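Local coordinates for protein glutathione S-transferase 2 (Onchocerca volvulus, PDB 1TU8) that catalyses the conjugation of glutathione to electrophilic compounds as a homodimeric pi-class transferase and appears to be central to the parasite's detoxification system, at residues 6-11 with 48-53; 44-49 with 59-64; 104-109 with 201-206. All coordinates share one frame; numbering follows the deposited sequence.

Contact 1. Residues 6-11 with 48-53; sequences TYFSIR and GQLPCL. With GTX (S-hexylglutathione), chain E.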
loop_
_atom_site.group_PDB
_atom_site.type_symbol
_atom_site.label_atom_id
_atom_site.label_comp_id
_atom_site.label_asym_id
_atom_site.label_seq_id
_atom_site.Cartn_x
_atom_site.Cartn_y
_atom_site.Cartn_z
ATOM N N THR A 6 10.978 -10.222 -11.730
ATOM C CA THR A 6 11.180 -9.332 -12.859
ATOM C C THR A 6 10.995 -7.885 -12.417
ATOM O O THR A 6 9.930 -7.507 -11.938
ATOM C CB THR A 6 10.195 -9.706 -13.963
ATOM O OG1 THR A 6 10.482 -11.038 -14.425
ATOM C CG2 THR A 6 10.354 -8.811 -15.175
ATOM N N TYR A 7 12.055 -7.100 -12.557
ATOM C CA TYR A 7 12.020 -5.667 -12.271
ATOM C C TYR A 7 13.091 -4.957 -13.096
ATOM O O TYR A 7 13.857 -5.588 -13.830
ATOM C CB TYR A 7 12.251 -5.427 -10.778
ATOM C CG TYR A 7 11.970 -4.011 -10.304
ATOM C CD1 TYR A 7 12.966 -3.250 -9.705
ATOM C CD2 TYR A 7 10.699 -3.440 -10.438
ATOM C CE1 TYR A 7 12.718 -1.962 -9.259
ATOM C CE2 TYR A 7 10.441 -2.137 -10.000
ATOM C CZ TYR A 7 11.463 -1.410 -9.405
ATOM O OH TYR A 7 11.244 -0.130 -8.948
ATOM N N PHE A 8 13.127 -3.637 -12.988
ATOM C CA PHE A 8 14.174 -2.835 -13.599
ATOM C C PHE A 8 15.503 -3.057 -12.891
ATOM O O PHE A 8 15.549 -3.631 -11.802
ATOM C CB PHE A 8 13.754 -1.360 -13.609
ATOM C CG PHE A 8 12.550 -1.115 -14.458
ATOM C CD1 PHE A 8 11.290 -0.991 -13.885
ATOM C CD2 PHE A 8 12.662 -1.087 -15.845
ATOM C CE1 PHE A 8 10.165 -0.806 -14.675
ATOM C CE2 PHE A 8 11.545 -0.899 -16.640
ATOM C CZ PHE A 8 10.288 -0.762 -16.050
ATOM N N SER A 9 16.585 -2.613 -13.525
ATOM C CA SER A 9 17.940 -2.849 -13.031
ATOM C C SER A 9 18.324 -1.757 -12.033
ATOM O O SER A 9 19.308 -1.038 -12.204
ATOM C CB SER A 9 18.922 -2.938 -14.217
ATOM O OG SER A 9 20.021 -3.771 -13.890
ATOM N N ILE A 10 17.483 -1.615 -11.007
ATOM C CA ILE A 10 17.681 -0.672 -9.912
ATOM C C ILE A 10 17.199 -1.343 -8.624
ATOM O O ILE A 10 16.603 -2.416 -8.663
ATOM C CB ILE A 10 16.868 0.623 -10.160
ATOM C CG1 ILE A 10 15.355 0.352 -10.059
ATOM C CG2 ILE A 10 17.186 1.223 -11.539
ATOM C CD1 ILE A 10 14.504 1.611 -10.082
ATOM N N ARG A 11 17.424 -0.703 -7.488
ATOM C CA ARG A 11 16.890 -1.207 -6.219
ATOM C C ARG A 11 15.380 -0.975 -6.155
ATOM O O ARG A 11 14.620 -1.936 -6.174
ATOM C CB ARG A 11 17.626 -0.584 -5.041
ATOM C CG ARG A 11 19.051 -1.141 -4.920
ATOM C CD ARG A 11 20.033 -0.272 -4.142
ATOM N NE ARG A 11 19.708 -0.220 -2.713
ATOM C CZ ARG A 11 20.553 0.166 -1.760
ATOM N NH1 ARG A 11 21.798 0.518 -2.050
ATOM N NH2 ARG A 11 20.159 0.180 -0.497
ATOM N N GLY A 48 0.280 -3.492 -15.983
ATOM C CA GLY A 48 1.255 -2.929 -16.900
ATOM C C GLY A 48 2.532 -2.439 -16.238
ATOM O O GLY A 48 3.216 -1.567 -16.771
ATOM N N GLN A 49 2.856 -3.003 -15.077
ATOM C CA GLN A 49 3.967 -2.514 -14.262
ATOM C C GLN A 49 4.703 -3.635 -13.541
ATOM O O GLN A 49 4.201 -4.752 -13.420
ATOM C CB GLN A 49 3.458 -1.485 -13.243
ATOM C CG GLN A 49 3.061 -0.160 -13.882
ATOM C CD GLN A 49 3.066 1.013 -12.918
ATOM O OE1 GLN A 49 3.624 2.073 -13.222
ATOM N NE2 GLN A 49 2.446 0.837 -11.762
ATOM N N LEU A 50 5.901 -3.298 -13.073
ATOM C CA LEU A 50 6.786 -4.190 -12.330
ATOM C C LEU A 50 6.998 -3.611 -10.926
ATOM O O LEU A 50 6.786 -2.404 -10.733
ATOM C CB LEU A 50 8.121 -4.281 -13.063
ATOM C CG LEU A 50 8.064 -4.784 -14.506
ATOM C CD1 LEU A 50 9.461 -4.761 -15.110
ATOM C CD2 LEU A 50 7.477 -6.189 -14.565
ATOM N N PRO A 51 7.419 -4.405 -9.933
ATOM C CA PRO A 51 7.879 -5.800 -10.063
ATOM C C PRO A 51 6.809 -6.881 -10.260
ATOM O O PRO A 51 5.626 -6.665 -9.999
ATOM C CB PRO A 51 8.596 -6.035 -8.725
ATOM C CG PRO A 51 7.870 -5.136 -7.744
ATOM C CD PRO A 51 7.499 -3.925 -8.543
ATOM N N CYS A 52 7.262 -8.039 -10.736
ATOM C CA CYS A 52 6.452 -9.245 -10.882
ATOM C C CYS A 52 7.215 -10.416 -10.302
ATOM O O CYS A 52 8.376 -10.616 -10.643
ATOM C CB CYS A 52 6.163 -9.532 -12.348
ATOM S SG CYS A 52 5.037 -10.919 -12.589
ATOM N N LEU A 53 6.578 -11.185 -9.417
ATOM C CA LEU A 53 7.134 -12.443 -8.959
ATOM C C LEU A 53 6.380 -13.581 -9.616
ATOM O O LEU A 53 5.171 -13.696 -9.455
ATOM C CB LEU A 53 7.034 -12.563 -7.440
ATOM C CG LEU A 53 7.597 -13.867 -6.859
ATOM C CD1 LEU A 53 9.122 -13.867 -6.883
ATOM C CD2 LEU A 53 7.072 -14.132 -5.452
HETATM N N1 GTX E . 2.107 -0.048 -6.572
HETATM C CA1 GTX E . 2.957 -0.739 -7.531
HETATM C C1 GTX E . 3.849 -1.677 -6.771
HETATM O O11 GTX E . 4.110 -1.426 -5.525
HETATM O O12 GTX E . 4.373 -2.738 -7.329
HETATM C CB1 GTX E . 3.766 0.298 -8.307
HETATM C CG1 GTX E . 4.503 -0.321 -9.495
HETATM C CD1 GTX E . 5.304 0.719 -10.247
HETATM O OE1 GTX E . 5.148 2.076 -9.970
HETATM N N2 GTX E . 6.133 0.259 -11.186
HETATM C CA2 GTX E . 6.972 1.095 -12.029
HETATM C C2 GTX E . 6.833 0.712 -13.472
HETATM O O2 GTX E . 6.633 -0.630 -13.839
HETATM C CB2 GTX E . 8.428 0.902 -11.627
HETATM S SG2 GTX E . 8.708 1.389 -9.909
HETATM C C1S GTX E . 9.109 3.111 -10.309
HETATM C C2S GTX E . 10.611 3.352 -10.505
HETATM C C3S GTX E . 11.084 2.866 -11.871
HETATM C C4S GTX E . 12.290 3.630 -12.407
HETATM C C5S GTX E . 12.710 3.059 -13.762
HETATM C C6S GTX E . 11.726 3.420 -14.869
HETATM N N3 GTX E . 6.887 1.693 -14.362
HETATM C CA3 GTX E . 7.052 1.415 -15.782
HETATM C C3 GTX E . 5.826 1.804 -16.567
HETATM O O31 GTX E . 5.827 1.692 -17.869
HETATM O O32 GTX E . 4.749 2.253 -15.969
#

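Contact 2. Residues 44-49 with 59-64; sequences QFQFGQ and QIVQSG. With GTX (S-hexylglutathione), chain E.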
loop_
_atom_site.group_PDB
_atom_site.type_symbol
_atom_site.label_atom_id
_atom_site.label_comp_id
_atom_site.label_asym_id
_atom_site.label_seq_id
_atom_site.Cartn_x
_atom_site.Cartn_y
_atom_site.Cartn_z
ATOM N N GLN A 44 1.857 -7.995 -20.645
ATOM C CA GLN A 44 1.877 -9.294 -19.972
ATOM C C GLN A 44 1.606 -9.193 -18.463
ATOM O O GLN A 44 1.354 -10.204 -17.812
ATOM C CB GLN A 44 3.221 -9.981 -20.186
ATOM C CG GLN A 44 3.541 -10.318 -21.640
ATOM C CD GLN A 44 4.901 -10.974 -21.784
ATOM O OE1 GLN A 44 5.420 -11.549 -20.827
ATOM N NE2 GLN A 44 5.486 -10.880 -22.971
ATOM N N PHE A 45 1.674 -7.979 -17.916
ATOM C CA PHE A 45 1.500 -7.749 -16.482
ATOM C C PHE A 45 0.141 -7.123 -16.200
ATOM O O PHE A 45 -0.329 -6.284 -16.955
ATOM C CB PHE A 45 2.657 -6.890 -15.969
ATOM C CG PHE A 45 3.994 -7.490 -16.280
ATOM C CD1 PHE A 45 4.712 -7.089 -17.401
ATOM C CD2 PHE A 45 4.482 -8.536 -15.511
ATOM C CE1 PHE A 45 5.930 -7.687 -17.714
ATOM C CE2 PHE A 45 5.698 -9.136 -15.820
ATOM C CZ PHE A 45 6.419 -8.711 -16.923
ATOM N N GLN A 46 -0.469 -7.542 -15.100
ATOM C CA GLN A 46 -1.874 -7.250 -14.812
ATOM C C GLN A 46 -2.179 -5.746 -14.700
ATOM O O GLN A 46 -3.288 -5.311 -15.020
ATOM C CB GLN A 46 -2.331 -7.996 -13.548
ATOM C CG GLN A 46 -2.441 -9.533 -13.705
ATOM C CD GLN A 46 -1.228 -10.299 -13.174
ATOM O OE1 GLN A 46 -1.370 -11.374 -12.577
ATOM N NE2 GLN A 46 -0.050 -9.761 -13.396
ATOM N N PHE A 47 -1.204 -4.952 -14.263
ATOM C CA PHE A 47 -1.361 -3.493 -14.184
ATOM C C PHE A 47 -0.359 -2.753 -15.077
ATOM O O PHE A 47 -0.177 -1.535 -14.956
ATOM C CB PHE A 47 -1.270 -3.002 -12.724
ATOM C CG PHE A 47 -2.330 -3.576 -11.838
ATOM C CD1 PHE A 47 -2.003 -4.470 -10.817
ATOM C CD2 PHE A 47 -3.667 -3.249 -12.036
ATOM C CE1 PHE A 47 -2.982 -5.013 -10.015
ATOM C CE2 PHE A 47 -4.662 -3.802 -11.231
ATOM C CZ PHE A 47 -4.316 -4.687 -10.219
ATOM N N GLY A 48 0.280 -3.492 -15.983
ATOM C CA GLY A 48 1.255 -2.929 -16.900
ATOM C C GLY A 48 2.532 -2.439 -16.238
ATOM O O GLY A 48 3.216 -1.567 -16.771
ATOM N N GLN A 49 2.856 -3.003 -15.077
ATOM C CA GLN A 49 3.967 -2.514 -14.262
ATOM C C GLN A 49 4.703 -3.635 -13.541
ATOM O O GLN A 49 4.201 -4.752 -13.420
ATOM C CB GLN A 49 3.458 -1.485 -13.243
ATOM C CG GLN A 49 3.061 -0.160 -13.882
ATOM C CD GLN A 49 3.066 1.013 -12.918
ATOM O OE1 GLN A 49 3.624 2.073 -13.222
ATOM N NE2 GLN A 49 2.446 0.837 -11.762
ATOM N N GLN A 59 1.562 -15.780 -11.344
ATOM C CA GLN A 59 2.137 -14.493 -11.711
ATOM C C GLN A 59 1.572 -13.422 -10.780
ATOM O O GLN A 59 0.380 -13.122 -10.818
ATOM C CB GLN A 59 1.804 -14.145 -13.164
ATOM C CG GLN A 59 2.484 -12.872 -13.635
ATOM C CD GLN A 59 2.008 -12.379 -14.984
ATOM O OE1 GLN A 59 0.996 -12.843 -15.511
ATOM N NE2 GLN A 59 2.736 -11.426 -15.544
ATOM N N ILE A 60 2.440 -12.853 -9.949
ATOM C CA ILE A 60 2.035 -11.944 -8.884
ATOM C C ILE A 60 2.724 -10.605 -9.065
ATOM O O ILE A 60 3.939 -10.499 -8.902
ATOM C CB ILE A 60 2.391 -12.510 -7.484
ATOM C CG1 ILE A 60 1.920 -13.964 -7.331
ATOM C CG2 ILE A 60 1.765 -11.637 -6.388
ATOM C CD1 ILE A 60 2.551 -14.691 -6.172
ATOM N N VAL A 61 1.938 -9.583 -9.383
ATOM C CA VAL A 61 2.423 -8.209 -9.401
ATOM C C VAL A 61 2.016 -7.514 -8.104
ATOM O O VAL A 61 1.332 -8.108 -7.267
ATOM C CB VAL A 61 1.926 -7.415 -10.638
ATOM C CG1 VAL A 61 2.522 -7.995 -11.933
ATOM C CG2 VAL A 61 0.410 -7.376 -10.709
ATOM N N GLN A 62 2.487 -6.276 -7.952
ATOM C CA GLN A 62 2.262 -5.413 -6.790
ATOM C C GLN A 62 3.227 -5.779 -5.659
ATOM O O GLN A 62 3.063 -6.805 -4.995
ATOM C CB GLN A 62 0.791 -5.424 -6.321
ATOM C CG GLN A 62 -0.182 -4.735 -7.268
ATOM C CD GLN A 62 -0.052 -3.214 -7.302
ATOM O OE1 GLN A 62 -0.659 -2.551 -8.154
ATOM N NE2 GLN A 62 0.739 -2.664 -6.405
ATOM N N SER A 63 4.231 -4.927 -5.450
ATOM C CA SER A 63 5.311 -5.198 -4.517
ATOM C C SER A 63 4.839 -5.558 -3.105
ATOM O O SER A 63 5.419 -6.419 -2.473
ATOM C CB SER A 63 6.285 -4.021 -4.452
ATOM O OG SER A 63 5.662 -2.831 -4.004
ATOM N N GLY A 64 3.822 -4.872 -2.602
ATOM C CA GLY A 64 3.293 -5.172 -1.277
ATOM C C GLY A 64 2.611 -6.526 -1.204
ATOM O O GLY A 64 2.741 -7.230 -0.203
HETATM N N1 GTX E . 2.107 -0.048 -6.572
HETATM C CA1 GTX E . 2.957 -0.739 -7.531
HETATM C C1 GTX E . 3.849 -1.677 -6.771
HETATM O O11 GTX E . 4.110 -1.426 -5.525
HETATM O O12 GTX E . 4.373 -2.738 -7.329
HETATM C CB1 GTX E . 3.766 0.298 -8.307
HETATM C CG1 GTX E . 4.503 -0.321 -9.495
HETATM C CD1 GTX E . 5.304 0.719 -10.247
HETATM O OE1 GTX E . 5.148 2.076 -9.970
HETATM N N2 GTX E . 6.133 0.259 -11.186
HETATM C CA2 GTX E . 6.972 1.095 -12.029
HETATM C C2 GTX E . 6.833 0.712 -13.472
HETATM O O2 GTX E . 6.633 -0.630 -13.839
HETATM C CB2 GTX E . 8.428 0.902 -11.627
HETATM S SG2 GTX E . 8.708 1.389 -9.909
HETATM C C1S GTX E . 9.109 3.111 -10.309
HETATM C C2S GTX E . 10.611 3.352 -10.505
HETATM C C3S GTX E . 11.084 2.866 -11.871
HETATM C C4S GTX E . 12.290 3.630 -12.407
HETATM C C5S GTX E . 12.710 3.059 -13.762
HETATM C C6S GTX E . 11.726 3.420 -14.869
HETATM N N3 GTX E . 6.887 1.693 -14.362
HETATM C CA3 GTX E . 7.052 1.415 -15.782
HETATM C C3 GTX E . 5.826 1.804 -16.567
HETATM O O31 GTX E . 5.827 1.692 -17.869
HETATM O O32 GTX E . 4.749 2.253 -15.969
#

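Contact 3. Residues 104-109 with 201-206; sequences MIYMAY and PVNGNG. With GTX (S-hexylglutathione), chain E.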
loop_
_atom_site.group_PDB
_atom_site.type_symbol
_atom_site.label_atom_id
_atom_site.label_comp_id
_atom_site.label_asym_id
_atom_site.label_seq_id
_atom_site.Cartn_x
_atom_site.Cartn_y
_atom_site.Cartn_z
ATOM N N MET A 104 10.363 13.230 -4.321
ATOM C CA MET A 104 11.493 14.145 -4.331
ATOM C C MET A 104 12.541 13.735 -5.371
ATOM O O MET A 104 12.993 14.575 -6.151
ATOM C CB MET A 104 12.111 14.211 -2.933
ATOM C CG MET A 104 13.319 15.112 -2.817
ATOM S SD MET A 104 14.869 14.287 -3.194
ATOM C CE MET A 104 14.877 12.946 -1.976
ATOM N N ILE A 105 12.903 12.451 -5.394
ATOM C CA ILE A 105 13.940 11.932 -6.293
ATOM C C ILE A 105 13.594 12.161 -7.771
ATOM O O ILE A 105 14.415 12.659 -8.542
ATOM C CB ILE A 105 14.145 10.410 -6.050
ATOM C CG1 ILE A 105 14.830 10.151 -4.696
ATOM C CG2 ILE A 105 14.923 9.757 -7.194
ATOM C CD1 ILE A 105 16.302 10.611 -4.602
ATOM N N TYR A 106 12.373 11.793 -8.152
ATOM C CA TYR A 106 11.949 11.806 -9.555
ATOM C C TYR A 106 11.384 13.144 -10.061
ATOM O O TYR A 106 11.450 13.419 -11.258
ATOM C CB TYR A 106 10.907 10.699 -9.797
ATOM C CG TYR A 106 11.517 9.307 -9.822
ATOM C CD1 TYR A 106 11.445 8.470 -8.710
ATOM C CD2 TYR A 106 12.174 8.839 -10.950
ATOM C CE1 TYR A 106 11.989 7.210 -8.731
ATOM C CE2 TYR A 106 12.733 7.582 -10.977
ATOM C CZ TYR A 106 12.638 6.768 -9.859
ATOM O OH TYR A 106 13.187 5.516 -9.873
ATOM N N MET A 107 10.825 13.961 -9.169
ATOM C CA MET A 107 10.117 15.180 -9.586
ATOM C C MET A 107 10.793 16.503 -9.203
ATOM O O MET A 107 10.469 17.539 -9.787
ATOM C CB MET A 107 8.688 15.174 -9.045
ATOM C CG MET A 107 7.894 13.936 -9.410
ATOM S SD MET A 107 6.147 14.140 -9.036
ATOM C CE MET A 107 5.551 14.986 -10.560
ATOM N N ALA A 108 11.713 16.484 -8.241
ATOM C CA ALA A 108 12.272 17.732 -7.704
ATOM C C ALA A 108 13.570 17.550 -6.914
ATOM O O ALA A 108 13.743 18.144 -5.860
ATOM C CB ALA A 108 11.213 18.435 -6.820
ATOM N N TYR A 109 14.501 16.760 -7.432
ATOM C CA TYR A 109 15.714 16.444 -6.688
ATOM C C TYR A 109 16.553 17.680 -6.348
ATOM O O TYR A 109 17.088 17.800 -5.251
ATOM C CB TYR A 109 16.568 15.451 -7.468
ATOM C CG TYR A 109 17.815 15.001 -6.735
ATOM C CD1 TYR A 109 17.763 13.964 -5.797
ATOM C CD2 TYR A 109 19.049 15.603 -6.982
ATOM C CE1 TYR A 109 18.900 13.544 -5.133
ATOM C CE2 TYR A 109 20.202 15.188 -6.316
ATOM C CZ TYR A 109 20.122 14.156 -5.395
ATOM O OH TYR A 109 21.254 13.745 -4.729
ATOM N N PRO A 201 22.278 1.277 -9.069
ATOM C CA PRO A 201 21.580 2.523 -8.729
ATOM C C PRO A 201 20.363 2.256 -7.856
ATOM O O PRO A 201 19.714 1.219 -8.003
ATOM C CB PRO A 201 21.160 3.075 -10.095
ATOM C CG PRO A 201 21.110 1.919 -10.986
ATOM C CD PRO A 201 22.102 0.918 -10.489
ATOM N N VAL A 202 20.060 3.195 -6.969
ATOM C CA VAL A 202 18.893 3.095 -6.104
ATOM C C VAL A 202 17.638 3.325 -6.935
ATOM O O VAL A 202 16.632 2.634 -6.766
ATOM C CB VAL A 202 18.972 4.123 -4.941
ATOM C CG1 VAL A 202 17.726 4.075 -4.065
ATOM C CG2 VAL A 202 20.224 3.882 -4.098
ATOM N N ASN A 203 17.727 4.280 -7.856
ATOM C CA ASN A 203 16.589 4.795 -8.609
ATOM C C ASN A 203 16.846 4.789 -10.117
ATOM O O ASN A 203 17.970 4.559 -10.572
ATOM C CB ASN A 203 16.271 6.208 -8.119
ATOM C CG ASN A 203 16.117 6.274 -6.607
ATOM O OD1 ASN A 203 16.887 6.946 -5.906
ATOM N ND2 ASN A 203 15.141 5.542 -6.092
ATOM N N GLY A 204 15.793 5.025 -10.891
ATOM C CA GLY A 204 15.858 4.887 -12.338
ATOM C C GLY A 204 16.384 6.101 -13.093
ATOM O O GLY A 204 16.605 6.027 -14.303
ATOM N N ASN A 205 16.571 7.216 -12.392
ATOM C CA ASN A 205 16.979 8.474 -13.019
ATOM C C ASN A 205 18.407 8.873 -12.649
ATOM O O ASN A 205 18.826 9.996 -12.906
ATOM C CB ASN A 205 15.992 9.593 -12.640
ATOM C CG ASN A 205 16.092 9.995 -11.173
ATOM O OD1 ASN A 205 16.758 9.333 -10.382
ATOM N ND2 ASN A 205 15.431 11.083 -10.811
ATOM N N GLY A 206 19.142 7.965 -12.019
ATOM C CA GLY A 206 20.536 8.195 -11.668
ATOM C C GLY A 206 20.783 9.147 -10.504
ATOM O O GLY A 206 21.918 9.576 -10.307
HETATM N N1 GTX E . 2.107 -0.048 -6.572
HETATM C CA1 GTX E . 2.957 -0.739 -7.531
HETATM C C1 GTX E . 3.849 -1.677 -6.771
HETATM O O11 GTX E . 4.110 -1.426 -5.525
HETATM O O12 GTX E . 4.373 -2.738 -7.329
HETATM C CB1 GTX E . 3.766 0.298 -8.307
HETATM C CG1 GTX E . 4.503 -0.321 -9.495
HETATM C CD1 GTX E . 5.304 0.719 -10.247
HETATM O OE1 GTX E . 5.148 2.076 -9.970
HETATM N N2 GTX E . 6.133 0.259 -11.186
HETATM C CA2 GTX E . 6.972 1.095 -12.029
HETATM C C2 GTX E . 6.833 0.712 -13.472
HETATM O O2 GTX E . 6.633 -0.630 -13.839
HETATM C CB2 GTX E . 8.428 0.902 -11.627
HETATM S SG2 GTX E . 8.708 1.389 -9.909
HETATM C C1S GTX E . 9.109 3.111 -10.309
HETATM C C2S GTX E . 10.611 3.352 -10.505
HETATM C C3S GTX E . 11.084 2.866 -11.871
HETATM C C4S GTX E . 12.290 3.630 -12.407
HETATM C C5S GTX E . 12.710 3.059 -13.762
HETATM C C6S GTX E . 11.726 3.420 -14.869
HETATM N N3 GTX E . 6.887 1.693 -14.362
HETATM C CA3 GTX E . 7.052 1.415 -15.782
HETATM C C3 GTX E . 5.826 1.804 -16.567
HETATM O O31 GTX E . 5.827 1.692 -17.869
HETATM O O32 GTX E . 4.749 2.253 -15.969
HETATM O O HOH W 1 13.797 12.382 -12.777
#

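Contact 1. Residues 6-11 with 48-53
A chi1 of -169° swings CG of Tyr-7 to the far side of CB from the backbone N and lays the ring beside Leu-50 and Pro-51, whereas Phe-8, whose CG stands anti to the carbonyl carbon (chi1 -64°), crosses Leu-50 at about a right angle. The Tyr-7 ring and the pyrrolidine of Pro-51 point the same way, CE2 of Tyr-7 lying 3.7 Å from CD of Pro-51. Leu-50 suits its place because its branches part: CD2 meets CG2 of Thr-6, and CD1 sits over one face of the Phe-8 ring in a CH-pi contact, 4.3 Å from the centroid. The opposite face of that ring carries C5S of the S-hexylglutathione. Thr-6 and Cys-52 form an antiparallel hydrogen-bonded pair in the sheet of the thioredoxin-like domain, with Thr-6 N to Cys-52 O at 2.8 Å and Cys-52 N to Thr-6 O at 3.0 Å. The peptide bond before Pro-51 is cis, the hallmark of this fold at the glutathione site. Leu-50, on the other side of that cis bond, donates its N to O2 of the ligand (2.9 Å, 170°) and accepts at its O from ligand N2 (2.8 Å), much like an added strand. Tyr-7 OH lies 3.1 Å from ligand SG2 and is hydrogen-bonded to the backbone N of Leu-13.

Contact 2. Residues 44-49 with 59-64
Among the polar contacts, NE2 of Gln-59 donates to the backbone O of Gln-44 at 2.9 Å. The acceptor lies near the amide plane of Gln-59, but the donor stands above the carbonyl plane of Gln-44. A long, flexible glutamine fits this task, since its chain runs extended from a CG anti to the backbone N (chi1 -175°) and carries the amide across to the loop. Gln-46, bent at chi2, slides past Gln-59 in the opposite direction, their amide planes 39° apart. Apolar contacts centre on Val-61, whose beta-branch serves two rings at once: CG1 is 4.1 Å from CD2 of Phe-45, and CG2 is 3.8 Å from CD1 of Phe-47. Both rings project from a type I beta turn, Phe-45 to Gly-48, closed by Gly-48 N bonding to Phe-45 O. The positive phi of Gly-48 is readily adopted by a residue without a side chain. Ligand bonds form the third group. Ser-63 holds the gamma-glutamyl carboxylate of S-hexylglutathione through N to O12 (2.9 Å) and OG to O11 (2.6 Å), at the start of helix 63-73, whose dipole would probably favour the negative charge. The turn thus packs against strand 58-61, the outermost strand of the sheet within this chain, just before that strand gives way to helix 63-73; Phe-45 also reaches Cys-52 and Tyr-54 of strand 52-55, and Phe-47 packs on Gly-93 of the second subunit.

Contact 3. Residues 104-109 with 201-206
The hydroxyl of Tyr-106 accepts a straight hydrogen bond from the backbone N of Gly-204, 2.8 Å and 168° at the hydrogen. It joins the end of helix 81-107, in the all-helical C-terminal domain of the glutathione transferase fold, to the C-terminal tail that follows helix 186-197. The same OH lies 3.3 Å from C4S of S-hexylglutathione, so the tyrosine both anchors the tail and borders the hexyl chain, in keeping with a wall of the pocket for the electrophilic substrate. With no side chain, Gly-204 lets its CA come within 3.8 Å of ligand C4S. Ile-105, one residue earlier on the helix, supplies an apolar surface: its CG2 lies over one face of the Tyr-106 ring and also touches CB of Asn-203, which itself comes within 3.6 Å of the Tyr-106 OH. Asn-205 brings a short polar arm to the last turn of the helix. Its CG sits between the backbone N and the carbonyl carbon (chi1 70°), which aims the amide back at the helix and leaves its plane 34° from that of the Tyr-106 ring. Asn-205 ND2 donates to the backbone O of Ile-105 at 2.9 Å, from above the carbonyl plane, while Asn-205 OD1 accepts from the backbone N of Lys-207. A water accepts from ND2 of Asn-205 and donates to the backbone O of Tyr-106, 3.0 Å away.

Overall arrangement
All three contacts border one molecule of S-hexylglutathione. Contacts 1 and 2, with centres 9 Å apart, belong to the thioredoxin-like domain, share Gly-48 and Gln-49, and meet in a four-stranded mixed sheet where strands 52-55 and 58-61 are neighbours; they supply much of the glutathione site, which Arg-95 and Asp-96 of the second subunit help to complete. Contact 3 comes later in the chain, tying helix 81-107 of the helical domain to the C-terminal tail beside the hexyl group, so both domains line the site. Its centre lies 16 Å from that of contact 1 and 22 Å from that of contact 2. A probable hydrogen bond from Arg-11 N to Pro-201 O ties loop to tail.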